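Local coordinates for citrate lyase subunit beta-like protein (Mycobacterium tuberculosis H37Rv, PDB 6CHU), which acts as a magnesium-dependent lyase of the HpcH/HpaI aldolase family, a bifunctional enzyme of itaconate dissimilation and leucine catabolism, at residues 72-77 and 82-87; 43-48 and 144-149; 173-178 and 209-214. One frame throughout, in Å; residues are numbered along the deposited sequence.

How the interactions relate
Read from the N terminus, the chain first leaves strand 38-42 through segment 43-48, which finds its partner 96 residues later, at the start of helix 144-151; interaction 2 thus closes a long loop across the magnesium site. Interaction 1 falls wholly within that loop, joining the exit of strand 69-72 to segment 82-87 of helix 79-89, five residues on. The two touch: Arg72 O lies 2.8 Å from Leu43 N, a probable hydrogen bond between adjacent strand ends. Interaction 3 follows in series, tying helix 165-180 to the turn before strand 213-216. It lies across the chain's centre from interaction 1, their nearest atoms being about 12 Å apart.

Interaction 1 (72-77 and 82-87); sequences RINAGG and ARDLEA. With ACT (acetate ion), chain E; ACT (acetate ion), chain F.
Ile73 and Asp84 are the closest backbone pair, CA to CA 6.1 Å, where the irregular chain leaving strand 69-72 passes helix 79-89. The polar part of the contact is one carboxylate oxygen gripped twice by one residue. Asn74 N gives a bent hydrogen bond of 2.9 Å to Asp84 OD2, meeting the oxygen nearly head-on to its C-O bond. Asn74 ND2 reaches Asp84 OD2 at 2.7 Å with a straight N-H (166°); Asp84 OD2 accepts this bond through its syn lone pair and lies in the amide plane of Asn74. Both donors can converge because Asn74 CG lies beside its own backbone N, at chi1 -76°. The amide and carboxylate planes are 32° apart, while the side chains run roughly at right angles. Asp84 OD1 is taken by a salt bridge with Arg56 NE, and Asn74 ND2 also bonds Leu43 O, so the buried polar atoms here have partners on two further parts of the chain.

This is a strand-to-helix connection at the C-terminal end of a TIM-barrel strand, where active-site loops of the fold lie. Ile73 supplies its apolar side: CG2 rests 4.0 Å from Asp84 CB, and Ile73 CD1 meets Leu85 CD2 at 4.1 Å.

Arg72, a substrate-binding residue, leaves the backbone on the side away from the helix. Its NH2 makes a nearly straight 2.7 Å bond to OXT of one acetate, and its NH1 a more bent 2.9 Å bond to OXT of a second, both acceptors lying at the guanidinium edge and in its plane. Arg72 NE completes a salt bridge with Asp42.

Interaction 2 (43-48 and 144-149); sequences LEDGVA and AEDLIA. With MG (magnesium ion), chain B.
The carboxylates of Asp45 and Asp146 come at each other from opposite directions with their planes inclined by 53°, and they meet through one oxygen each without stacking face on face. Asp45 OD2 and Asp146 OD2 are 3.3 Å apart; both are acceptors, so the approach needs mediators, and the surroundings supply them. Water 2 spans the pair, giving one hydrogen to Asp45 OD2 (2.7 Å) and the other to Asp146 OD1 (2.8 Å). Magnesium is bound directly by Asp146 OD2 at 2.0 Å, through that oxygen alone of the carboxylate. Asp45 stays in the second shell: its OD2 accepts from metal-bound water 3 at 2.6 Å. Metal-bound water 1 similarly donates to Glu44 OE1 at 2.7 Å, and water 4, also on the metal, accepts from Asp146 N at 3.1 Å.

The backbones remain well separated. A type I turn from Glu44 to Val47, following strand 38-42, presents Asp45, whose CG stands beside its backbone N (chi1 -80°); Asp146 lies in the first turn of helix 144-151. Glu120 and OXT of the chain F acetate, the oxygen that Arg72 NH1 also holds, complete six ligands and link the substrate-binding arginine to the metal site. Pro263 of a neighbouring subunit packs on both aspartates.

Lys100 NZ makes salt bridges to Glu44 OE2 and Asp45 OD2 and a hydrogen bond to Asp146 OD2. Cation and ammonium group would therefore offset much of the gathered negative charge, consistent with an acidic magnesium site in which one aspartate holds the metal while Glu44 and Asp45 orient its waters.

Interaction 3 (173-178 and 209-214); sequences TILLAA and VGFDVT
Leu175 sets a methyl group squarely on the face of the Phe211 ring: CD1 lies 4.2 Å from the ring centroid and only 5° off the ring normal, a CH-pi contact. From that same face, beyond the rim, Leu175 CB approaches Phe211 CZ at 3.8 Å, so the leucine lies over the face from centre to rim. The other methyl, CD2, sits between the CE2 corner of the ring, with Leu175 CD2 4.0 Å from Phe211 CE2, and the preceding valine. Leu175 CD2 is 3.6 Å from Val209 CG2, the two side chains crossing at a slant. With CG anti to the backbone N (chi1 173°), the leucine reaches out from helix 165-180.

The receiving surface is formed by the turn after helix 196-209. Gly210, at a phi of 104°, closes that helix in a Schellman motif, and the chain then swings round: Val209 points its CB at the helix, while Phe211 starts off to one side and brings its ring back to Leu175. The backbone also takes part: Leu175 CD1 lies 4.0 Å from Gly210 O, and Val209 O is buried here without a polar partner in the model. The nearest backbone pair is Leu175 and Phe211, CA to CA 6.7 Å.

Ala185 of strand 184-187 packs against both Leu175 and Phe211, and Val166 of a neighbouring subunit touches Leu175, which places the leucine near the trimer interface. The arrangement is apolar packing of a TIM barrel: an outer helix held against the helix-to-strand turn that leads into the last barrel strand, 213-216.

Interaction 1 (72-77 and 82-87)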
ATOM      1  N   ARG A  72       8.012 -15.833 -21.856  1.00 22.22           N
ATOM      2  CA  ARG A  72       6.807 -15.059 -21.575  1.00 18.22           C
ATOM      3  C   ARG A  72       5.729 -15.430 -22.581  1.00 21.05           C
ATOM      4  O   ARG A  72       5.893 -15.226 -23.792  1.00 22.40           O
ATOM      5  CB  ARG A  72       7.050 -13.549 -21.590  1.00 21.32           C
ATOM      6  CG  ARG A  72       5.741 -12.803 -21.218  1.00 21.77           C
ATOM      7  CD  ARG A  72       5.931 -11.344 -20.804  1.00 19.80           C
ATOM      8  NE  ARG A  72       6.244 -10.466 -21.931  1.00 18.74           N
ATOM      9  CZ  ARG A  72       6.202  -9.134 -21.854  1.00 18.52           C
ATOM     10  NH1 ARG A  72       5.852  -8.562 -20.708  1.00 19.82           N
ATOM     11  NH2 ARG A  72       6.505  -8.378 -22.909  1.00 22.46           N
ATOM     12  N   ILE A  73       4.640 -16.014 -22.076  1.00 22.14           N
ATOM     13  CA  ILE A  73       3.505 -16.398 -22.902  1.00 20.08           C
ATOM     14  C   ILE A  73       2.502 -15.254 -22.912  1.00 20.83           C
ATOM     15  O   ILE A  73       2.756 -14.191 -22.343  1.00 22.23           O
ATOM     16  CB  ILE A  73       2.867 -17.709 -22.399  1.00 19.18           C
ATOM     17  CG1 ILE A  73       2.313 -17.535 -20.981  1.00 22.05           C
ATOM     18  CG2 ILE A  73       3.895 -18.848 -22.448  1.00 20.35           C
ATOM     19  CD1 ILE A  73       1.719 -18.838 -20.360  1.00 18.64           C
ATOM     20  N   ASN A  74       1.369 -15.457 -23.569  1.00 23.16           N
ATOM     21  CA  ASN A  74       0.334 -14.444 -23.638  1.00 24.17           C
ATOM     22  C   ASN A  74      -0.659 -14.627 -22.490  1.00 24.53           C
ATOM     23  O   ASN A  74      -0.586 -15.587 -21.715  1.00 21.76           O
ATOM     24  CB  ASN A  74      -0.328 -14.490 -25.017  1.00 23.58           C
ATOM     25  CG  ASN A  74       0.556 -13.863 -26.091  1.00 28.22           C
ATOM     26  OD1 ASN A  74       0.510 -12.653 -26.305  1.00 24.01           O
ATOM     27  ND2 ASN A  74       1.398 -14.673 -26.734  1.00 22.53           N
ATOM     28  N   ALA A  75      -1.570 -13.665 -22.355  1.00 23.87           N
ATOM     29  CA  ALA A  75      -2.355 -13.572 -21.130  1.00 23.76           C
ATOM     30  C   ALA A  75      -3.395 -14.691 -21.039  1.00 25.25           C
ATOM     31  O   ALA A  75      -3.789 -15.304 -22.036  1.00 24.28           O
ATOM     32  CB  ALA A  75      -3.044 -12.206 -21.035  1.00 27.29           C
ATOM     33  N   GLY A  76      -3.838 -14.949 -19.807  1.00 22.49           N
ATOM     34  CA  GLY A  76      -4.849 -15.960 -19.550  1.00 22.28           C
ATOM     35  C   GLY A  76      -6.096 -15.765 -20.388  1.00 26.36           C
ATOM     36  O   GLY A  76      -6.552 -14.634 -20.590  1.00 26.63           O
ATOM     37  N   GLY A  77      -6.633 -16.857 -20.918  1.00 26.64           N
ATOM     38  CA  GLY A  77      -7.861 -16.809 -21.679  1.00 30.64           C
ATOM     39  C   GLY A  77      -7.719 -16.397 -23.127  1.00 36.06           C
ATOM     40  O   GLY A  77      -8.724 -16.396 -23.849  1.00 32.83           O
ATOM     41  N   ALA A  82      -3.069 -20.222 -25.799  1.00 24.03           N
ATOM     42  CA  ALA A  82      -3.266 -21.618 -26.172  1.00 26.71           C
ATOM     43  C   ALA A  82      -2.253 -22.047 -27.223  1.00 28.36           C
ATOM     44  O   ALA A  82      -1.672 -23.136 -27.133  1.00 25.83           O
ATOM     45  CB  ALA A  82      -4.695 -21.832 -26.678  1.00 31.35           C
ATOM     46  N   ARG A  83      -2.018 -21.191 -28.222  1.00 27.53           N
ATOM     47  CA  ARG A  83      -1.004 -21.481 -29.230  1.00 29.06           C
ATOM     48  C   ARG A  83       0.389 -21.542 -28.612  1.00 27.12           C
ATOM     49  O   ARG A  83       1.195 -22.406 -28.980  1.00 25.86           O
ATOM     50  CB  ARG A  83      -1.051 -20.432 -30.341  1.00 29.65           C
ATOM     51  CG  ARG A  83      -2.409 -20.286 -31.032  1.00 30.26           C
ATOM     52  CD  ARG A  83      -2.796 -21.519 -31.836  1.00 43.29           C
ATOM     53  NE  ARG A  83      -3.395 -22.578 -31.024  1.00 50.40           N
ATOM     54  CZ  ARG A  83      -4.649 -22.566 -30.576  1.00 47.98           C
ATOM     55  NH1 ARG A  83      -5.443 -21.538 -30.846  1.00 44.36           N
ATOM     56  NH2 ARG A  83      -5.107 -23.581 -29.851  1.00 41.09           N
ATOM     57  N   ASP A  84       0.682 -20.638 -27.666  1.00 27.02           N
ATOM     58  CA  ASP A  84       1.980 -20.627 -26.988  1.00 24.22           C
ATOM     59  C   ASP A  84       2.249 -21.947 -26.279  1.00 26.50           C
ATOM     60  O   ASP A  84       3.350 -22.502 -26.362  1.00 24.47           O
ATOM     61  CB  ASP A  84       2.046 -19.496 -25.960  1.00 22.66           C
ATOM     62  CG  ASP A  84       1.904 -18.127 -26.572  1.00 27.16           C
ATOM     63  OD1 ASP A  84       2.139 -17.970 -27.791  1.00 26.16           O
ATOM     64  OD2 ASP A  84       1.552 -17.208 -25.812  1.00 24.61           O
ATOM     65  N   LEU A  85       1.267 -22.435 -25.522  1.00 22.67           N
ATOM     66  CA  LEU A  85       1.484 -23.666 -24.767  1.00 23.48           C
ATOM     67  C   LEU A  85       1.676 -24.855 -25.693  1.00 26.24           C
ATOM     68  O   LEU A  85       2.471 -25.762 -25.395  1.00 27.31           O
ATOM     69  CB  LEU A  85       0.320 -23.898 -23.804  1.00 21.67           C
ATOM     70  CG  LEU A  85       0.141 -22.834 -22.717  1.00 25.96           C
ATOM     71  CD1 LEU A  85      -0.965 -23.255 -21.755  1.00 27.85           C
ATOM     72  CD2 LEU A  85       1.435 -22.577 -21.954  1.00 27.50           C
ATOM     73  N   GLU A  86       0.983 -24.864 -26.832  1.00 23.64           N
ATOM     74  CA  GLU A  86       1.226 -25.915 -27.811  1.00 25.61           C
ATOM     75  C   GLU A  86       2.659 -25.861 -28.326  1.00 28.74           C
ATOM     76  O   GLU A  86       3.327 -26.896 -28.432  1.00 30.60           O
ATOM     77  CB  GLU A  86       0.234 -25.799 -28.960  1.00 29.50           C
ATOM     78  CG  GLU A  86      -1.177 -26.149 -28.551  1.00 35.06           C
ATOM     79  CD  GLU A  86      -2.215 -25.639 -29.534  1.00 46.86           C
ATOM     80  OE1 GLU A  86      -1.831 -25.051 -30.569  1.00 48.01           O
ATOM     81  OE2 GLU A  86      -3.417 -25.820 -29.260  1.00 47.84           O
ATOM     82  N   ALA A  87       3.155 -24.661 -28.636  1.00 30.50           N
ATOM     83  CA  ALA A  87       4.525 -24.541 -29.123  1.00 30.05           C
ATOM     84  C   ALA A  87       5.529 -24.956 -28.057  1.00 28.08           C
ATOM     85  O   ALA A  87       6.544 -25.597 -28.366  1.00 30.79           O
ATOM     86  CB  ALA A  87       4.796 -23.111 -29.590  1.00 27.47           C
TER
HETATM   87  C   ACT E 304       7.694  -5.145 -22.860  1.00 35.66           C
HETATM   88  O   ACT E 304       7.996  -3.936 -22.671  1.00 44.37           O
HETATM   89  OXT ACT E 304       6.581  -5.697 -22.712  1.00 24.47           O
HETATM   90  CH3 ACT E 304       8.875  -6.068 -23.340  1.00 36.52           C
HETATM   91  C   ACT F 305       6.151  -5.501 -18.783  1.00 23.12           C
HETATM   92  O   ACT F 305       6.016  -4.629 -17.879  1.00 23.75           O
HETATM   93  OXT ACT F 305       5.260  -6.004 -19.534  1.00 21.90           O
HETATM   94  CH3 ACT F 305       7.600  -6.007 -19.028  1.00 23.92           C

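Interaction 2 (43-48 and 144-149)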
ATOM      1  N   LEU A  43       6.917 -14.113 -26.188  1.00 24.10           N
ATOM      2  CA  LEU A  43       5.836 -14.314 -27.143  1.00 24.21           C
ATOM      3  C   LEU A  43       4.738 -13.263 -27.011  1.00 26.06           C
ATOM      4  O   LEU A  43       3.809 -13.247 -27.833  1.00 21.82           O
ATOM      5  CB  LEU A  43       5.222 -15.713 -26.963  1.00 22.59           C
ATOM      6  CG  LEU A  43       6.167 -16.911 -27.075  1.00 22.15           C
ATOM      7  CD1 LEU A  43       5.411 -18.185 -26.634  1.00 23.39           C
ATOM      8  CD2 LEU A  43       6.685 -17.064 -28.497  1.00 27.88           C
ATOM      9  N   GLU A  44       4.822 -12.382 -26.010  1.00 23.02           N
ATOM     10  CA  GLU A  44       3.768 -11.393 -25.801  1.00 24.55           C
ATOM     11  C   GLU A  44       4.157 -10.039 -26.400  1.00 24.67           C
ATOM     12  O   GLU A  44       4.417  -9.947 -27.603  1.00 25.74           O
ATOM     13  CB  GLU A  44       3.414 -11.268 -24.310  1.00 21.46           C
ATOM     14  CG  GLU A  44       2.016 -10.652 -24.071  1.00 22.22           C
ATOM     15  CD  GLU A  44       1.998  -9.541 -23.025  1.00 25.92           C
ATOM     16  OE1 GLU A  44       3.060  -8.951 -22.733  1.00 22.63           O
ATOM     17  OE2 GLU A  44       0.902  -9.262 -22.487  1.00 22.49           O
ATOM     18  N   ASP A  45       4.197  -8.978 -25.587  1.00 22.75           N
ATOM     19  CA  ASP A  45       4.187  -7.633 -26.158  1.00 24.47           C
ATOM     20  C   ASP A  45       5.429  -7.310 -26.980  1.00 28.36           C
ATOM     21  O   ASP A  45       5.374  -6.406 -27.821  1.00 28.30           O
ATOM     22  CB  ASP A  45       3.991  -6.591 -25.056  1.00 22.78           C
ATOM     23  CG  ASP A  45       2.543  -6.460 -24.659  1.00 26.31           C
ATOM     24  OD1 ASP A  45       1.697  -7.101 -25.333  1.00 26.31           O
ATOM     25  OD2 ASP A  45       2.251  -5.741 -23.681  1.00 25.94           O
ATOM     26  N   GLY A  46       6.527  -8.033 -26.790  1.00 26.60           N
ATOM     27  CA  GLY A  46       7.691  -7.788 -27.629  1.00 28.60           C
ATOM     28  C   GLY A  46       7.544  -8.232 -29.073  1.00 30.50           C
ATOM     29  O   GLY A  46       8.398  -7.874 -29.893  1.00 27.60           O
ATOM     30  N   VAL A  47       6.500  -8.992 -29.410  1.00 28.12           N
ATOM     31  CA  VAL A  47       6.316  -9.550 -30.748  1.00 31.71           C
ATOM     32  C   VAL A  47       4.974  -9.090 -31.297  1.00 32.11           C
ATOM     33  O   VAL A  47       3.940  -9.261 -30.638  1.00 33.56           O
ATOM     34  CB  VAL A  47       6.387 -11.088 -30.741  1.00 26.62           C
ATOM     35  CG1 VAL A  47       6.084 -11.652 -32.139  1.00 28.45           C
ATOM     36  CG2 VAL A  47       7.752 -11.553 -30.247  1.00 29.94           C
ATOM     37  N   ALA A  48       4.990  -8.535 -32.511  1.00 31.59           N
ATOM     38  CA  ALA A  48       3.761  -8.087 -33.150  1.00 33.53           C
ATOM     39  C   ALA A  48       2.822  -9.265 -33.382  1.00 38.06           C
ATOM     40  O   ALA A  48       3.258 -10.393 -33.634  1.00 34.64           O
ATOM     41  CB  ALA A  48       4.063  -7.393 -34.481  1.00 35.38           C
ATOM     42  N   ALA A 144       4.954  -1.416 -14.920  1.00 20.69           N
ATOM     43  CA  ALA A 144       4.361  -0.107 -14.664  1.00 20.06           C
ATOM     44  C   ALA A 144       3.538   0.388 -15.853  1.00 22.52           C
ATOM     45  O   ALA A 144       2.492   1.022 -15.668  1.00 24.45           O
ATOM     46  CB  ALA A 144       5.459   0.900 -14.308  1.00 19.34           C
ATOM     47  N   GLU A 145       3.992   0.133 -17.083  1.00 22.19           N
ATOM     48  CA  GLU A 145       3.319   0.754 -18.222  1.00 24.12           C
ATOM     49  C   GLU A 145       1.951   0.132 -18.483  1.00 21.99           C
ATOM     50  O   GLU A 145       0.981   0.858 -18.736  1.00 23.84           O
ATOM     51  CB  GLU A 145       4.200   0.685 -19.464  1.00 25.73           C
ATOM     52  CG  GLU A 145       5.379   1.632 -19.372  1.00 39.37           C
ATOM     53  CD  GLU A 145       6.481   1.113 -18.461  1.00 52.70           C
ATOM     54  OE1 GLU A 145       6.505  -0.112 -18.184  1.00 55.94           O
ATOM     55  OE2 GLU A 145       7.320   1.935 -18.024  1.00 55.91           O
ATOM     56  N   ASP A 146       1.853  -1.205 -18.457  1.00 21.16           N
ATOM     57  CA  ASP A 146       0.539  -1.841 -18.595  1.00 20.56           C
ATOM     58  C   ASP A 146      -0.357  -1.530 -17.399  1.00 20.86           C
ATOM     59  O   ASP A 146      -1.582  -1.415 -17.556  1.00 21.76           O
ATOM     60  CB  ASP A 146       0.673  -3.363 -18.773  1.00 22.98           C
ATOM     61  CG  ASP A 146       0.733  -3.789 -20.243  1.00 26.73           C
ATOM     62  OD1 ASP A 146      -0.054  -3.257 -21.058  1.00 30.38           O
ATOM     63  OD2 ASP A 146       1.560  -4.676 -20.584  1.00 23.31           O
ATOM     64  N   LEU A 147       0.225  -1.378 -16.206  1.00 20.79           N
ATOM     65  CA  LEU A 147      -0.579  -0.972 -15.054  1.00 18.96           C
ATOM     66  C   LEU A 147      -1.277   0.352 -15.337  1.00 21.64           C
ATOM     67  O   LEU A 147      -2.504   0.459 -15.233  1.00 19.50           O
ATOM     68  CB  LEU A 147       0.298  -0.876 -13.804  1.00 20.48           C
ATOM     69  CG  LEU A 147      -0.406  -0.303 -12.571  1.00 21.94           C
ATOM     70  CD1 LEU A 147      -1.474  -1.257 -12.081  1.00 17.32           C
ATOM     71  CD2 LEU A 147       0.598   0.029 -11.464  1.00 24.07           C
ATOM     72  N   ILE A 148      -0.510   1.364 -15.745  1.00 19.75           N
ATOM     73  CA  ILE A 148      -1.095   2.673 -16.014  1.00 18.62           C
ATOM     74  C   ILE A 148      -2.046   2.607 -17.198  1.00 20.01           C
ATOM     75  O   ILE A 148      -3.093   3.264 -17.208  1.00 22.81           O
ATOM     76  CB  ILE A 148       0.019   3.711 -16.247  1.00 24.58           C
ATOM     77  CG1 ILE A 148       0.818   3.917 -14.960  1.00 26.74           C
ATOM     78  CG2 ILE A 148      -0.560   5.026 -16.827  1.00 24.74           C
ATOM     79  CD1 ILE A 148       0.047   4.561 -13.849  1.00 28.09           C
ATOM     80  N   ALA A 149      -1.684   1.842 -18.234  1.00 21.79           N
ATOM     81  CA  ALA A 149      -2.547   1.770 -19.408  1.00 24.30           C
ATOM     82  C   ALA A 149      -3.913   1.207 -19.034  1.00 22.91           C
ATOM     83  O   ALA A 149      -4.951   1.773 -19.396  1.00 23.71           O
ATOM     84  CB  ALA A 149      -1.900   0.910 -20.490  1.00 26.96           C
TER
HETATM   85 MG    MG B 301       3.378  -5.388 -19.955  1.00 20.88          MG
HETATM   86  O   HOH W   1       2.819  -7.293 -20.604  1.00 22.66           O
HETATM   87  O   HOH W   2      -0.074  -4.391 -23.632  1.00 33.85           O
HETATM   88  O   HOH W   3       3.977  -4.887 -21.926  1.00 22.15           O
HETATM   89  O   HOH W   4       3.948  -3.454 -19.123  1.00 22.31           O

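Interaction 3 (173-178 and 209-214)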
ATOM      1  N   THR A 173       3.784  -3.742  -3.192  1.00 16.58           N
ATOM      2  CA  THR A 173       2.845  -4.856  -3.074  1.00 18.48           C
ATOM      3  C   THR A 173       3.457  -6.153  -3.597  1.00 16.45           C
ATOM      4  O   THR A 173       3.361  -7.207  -2.953  1.00 18.48           O
ATOM      5  CB  THR A 173       1.552  -4.529  -3.828  1.00 18.17           C
ATOM      6  OG1 THR A 173       0.924  -3.387  -3.227  1.00 20.18           O
ATOM      7  CG2 THR A 173       0.585  -5.713  -3.785  1.00 18.07           C
ATOM      8  N   ILE A 174       4.092  -6.095  -4.764  1.00 17.16           N
ATOM      9  CA  ILE A 174       4.637  -7.298  -5.394  1.00 19.26           C
ATOM     10  C   ILE A 174       5.859  -7.808  -4.643  1.00 18.06           C
ATOM     11  O   ILE A 174       6.040  -9.020  -4.481  1.00 19.01           O
ATOM     12  CB  ILE A 174       4.942  -7.011  -6.881  1.00 20.41           C
ATOM     13  CG1 ILE A 174       3.791  -7.530  -7.733  1.00 21.47           C
ATOM     14  CG2 ILE A 174       6.288  -7.607  -7.341  1.00 24.36           C
ATOM     15  CD1 ILE A 174       2.500  -6.906  -7.402  1.00 23.55           C
ATOM     16  N   LEU A 175       6.717  -6.900  -4.174  1.00 18.71           N
ATOM     17  CA  LEU A 175       7.876  -7.316  -3.386  1.00 17.81           C
ATOM     18  C   LEU A 175       7.439  -8.045  -2.119  1.00 18.03           C
ATOM     19  O   LEU A 175       7.969  -9.111  -1.773  1.00 21.45           O
ATOM     20  CB  LEU A 175       8.713  -6.089  -3.036  1.00 18.32           C
ATOM     21  CG  LEU A 175       9.872  -6.340  -2.075  1.00 21.72           C
ATOM     22  CD1 LEU A 175      10.843  -7.357  -2.673  1.00 20.91           C
ATOM     23  CD2 LEU A 175      10.592  -5.028  -1.722  1.00 20.55           C
ATOM     24  N   LEU A 176       6.445  -7.493  -1.428  1.00 19.37           N
ATOM     25  CA  LEU A 176       5.986  -8.105  -0.185  1.00 17.51           C
ATOM     26  C   LEU A 176       5.276  -9.432  -0.442  1.00 15.69           C
ATOM     27  O   LEU A 176       5.493 -10.412   0.287  1.00 18.96           O
ATOM     28  CB  LEU A 176       5.074  -7.124   0.553  1.00 17.07           C
ATOM     29  CG  LEU A 176       5.777  -5.877   1.102  1.00 18.96           C
ATOM     30  CD1 LEU A 176       4.724  -4.814   1.443  1.00 18.53           C
ATOM     31  CD2 LEU A 176       6.609  -6.218   2.330  1.00 22.46           C
ATOM     32  N   ALA A 177       4.414  -9.482  -1.456  1.00 16.55           N
ATOM     33  CA  ALA A 177       3.708 -10.729  -1.749  1.00 17.95           C
ATOM     34  C   ALA A 177       4.683 -11.828  -2.155  1.00 16.72           C
ATOM     35  O   ALA A 177       4.570 -12.969  -1.692  1.00 17.81           O
ATOM     36  CB  ALA A 177       2.667 -10.498  -2.845  1.00 18.50           C
ATOM     37  N   ALA A 178       5.659 -11.499  -3.007  1.00 17.12           N
ATOM     38  CA  ALA A 178       6.664 -12.485  -3.398  1.00 18.35           C
ATOM     39  C   ALA A 178       7.418 -13.004  -2.182  1.00 18.65           C
ATOM     40  O   ALA A 178       7.541 -14.218  -1.976  1.00 19.27           O
ATOM     41  CB  ALA A 178       7.638 -11.866  -4.414  1.00 20.87           C
ATOM     42  N   VAL A 209      16.220  -2.937  -1.106  1.00 22.42           N
ATOM     43  CA  VAL A 209      15.036  -3.419  -0.386  1.00 22.07           C
ATOM     44  C   VAL A 209      14.787  -4.905  -0.593  1.00 25.01           C
ATOM     45  O   VAL A 209      13.826  -5.449  -0.026  1.00 25.70           O
ATOM     46  CB  VAL A 209      13.770  -2.620  -0.763  1.00 21.49           C
ATOM     47  CG1 VAL A 209      13.975  -1.131  -0.442  1.00 21.03           C
ATOM     48  CG2 VAL A 209      13.375  -2.836  -2.239  1.00 19.47           C
ATOM     49  N   GLY A 210      15.605  -5.579  -1.391  1.00 25.24           N
ATOM     50  CA  GLY A 210      15.536  -7.018  -1.506  1.00 22.40           C
ATOM     51  C   GLY A 210      14.883  -7.581  -2.750  1.00 21.93           C
ATOM     52  O   GLY A 210      14.532  -8.770  -2.755  1.00 20.80           O
ATOM     53  N   PHE A 211      14.688  -6.786  -3.794  1.00 20.69           N
ATOM     54  CA  PHE A 211      14.387  -7.403  -5.075  1.00 20.60           C
ATOM     55  C   PHE A 211      15.539  -8.335  -5.436  1.00 21.06           C
ATOM     56  O   PHE A 211      16.685  -8.116  -5.041  1.00 21.27           O
ATOM     57  CB  PHE A 211      14.176  -6.347  -6.171  1.00 21.34           C
ATOM     58  CG  PHE A 211      12.773  -5.797  -6.223  1.00 19.33           C
ATOM     59  CD1 PHE A 211      11.780  -6.464  -6.919  1.00 20.49           C
ATOM     60  CD2 PHE A 211      12.449  -4.611  -5.561  1.00 19.49           C
ATOM     61  CE1 PHE A 211      10.481  -5.969  -6.968  1.00 19.41           C
ATOM     62  CE2 PHE A 211      11.152  -4.098  -5.604  1.00 18.80           C
ATOM     63  CZ  PHE A 211      10.161  -4.781  -6.316  1.00 19.90           C
ATOM     64  N   ASP A 212      15.216  -9.414  -6.148  1.00 22.26           N
ATOM     65  CA  ASP A 212      16.220 -10.387  -6.557  1.00 23.11           C
ATOM     66  C   ASP A 212      16.754 -10.124  -7.947  1.00 22.42           C
ATOM     67  O   ASP A 212      17.865 -10.574  -8.270  1.00 25.18           O
ATOM     68  CB  ASP A 212      15.620 -11.790  -6.529  1.00 23.45           C
ATOM     69  CG  ASP A 212      15.137 -12.169  -5.157  1.00 25.78           C
ATOM     70  OD1 ASP A 212      16.000 -12.296  -4.272  1.00 24.98           O
ATOM     71  OD2 ASP A 212      13.910 -12.277  -4.955  1.00 26.19           O
ATOM     72  N   VAL A 213      15.978  -9.420  -8.760  1.00 21.46           N
ATOM     73  CA  VAL A 213      16.210  -9.274 -10.195  1.00 20.21           C
ATOM     74  C   VAL A 213      15.717  -7.896 -10.621  1.00 22.13           C
ATOM     75  O   VAL A 213      14.673  -7.433 -10.157  1.00 21.41           O
ATOM     76  CB  VAL A 213      15.460 -10.369 -10.993  1.00 22.46           C
ATOM     77  CG1 VAL A 213      15.463 -10.046 -12.497  1.00 22.48           C
ATOM     78  CG2 VAL A 213      16.051 -11.764 -10.725  1.00 23.05           C
ATOM     79  N   THR A 214      16.451  -7.249 -11.530  1.00 20.44           N
ATOM     80  CA  THR A 214      15.894  -6.167 -12.335  1.00 21.85           C
ATOM     81  C   THR A 214      15.827  -6.651 -13.777  1.00 22.40           C
ATOM     82  O   THR A 214      16.850  -7.050 -14.348  1.00 23.97           O
ATOM     83  CB  THR A 214      16.736  -4.894 -12.230  1.00 24.32           C
ATOM     84  OG1 THR A 214      16.520  -4.294 -10.948  1.00 23.93           O
ATOM     85  CG2 THR A 214      16.338  -3.889 -13.322  1.00 20.24           C
TER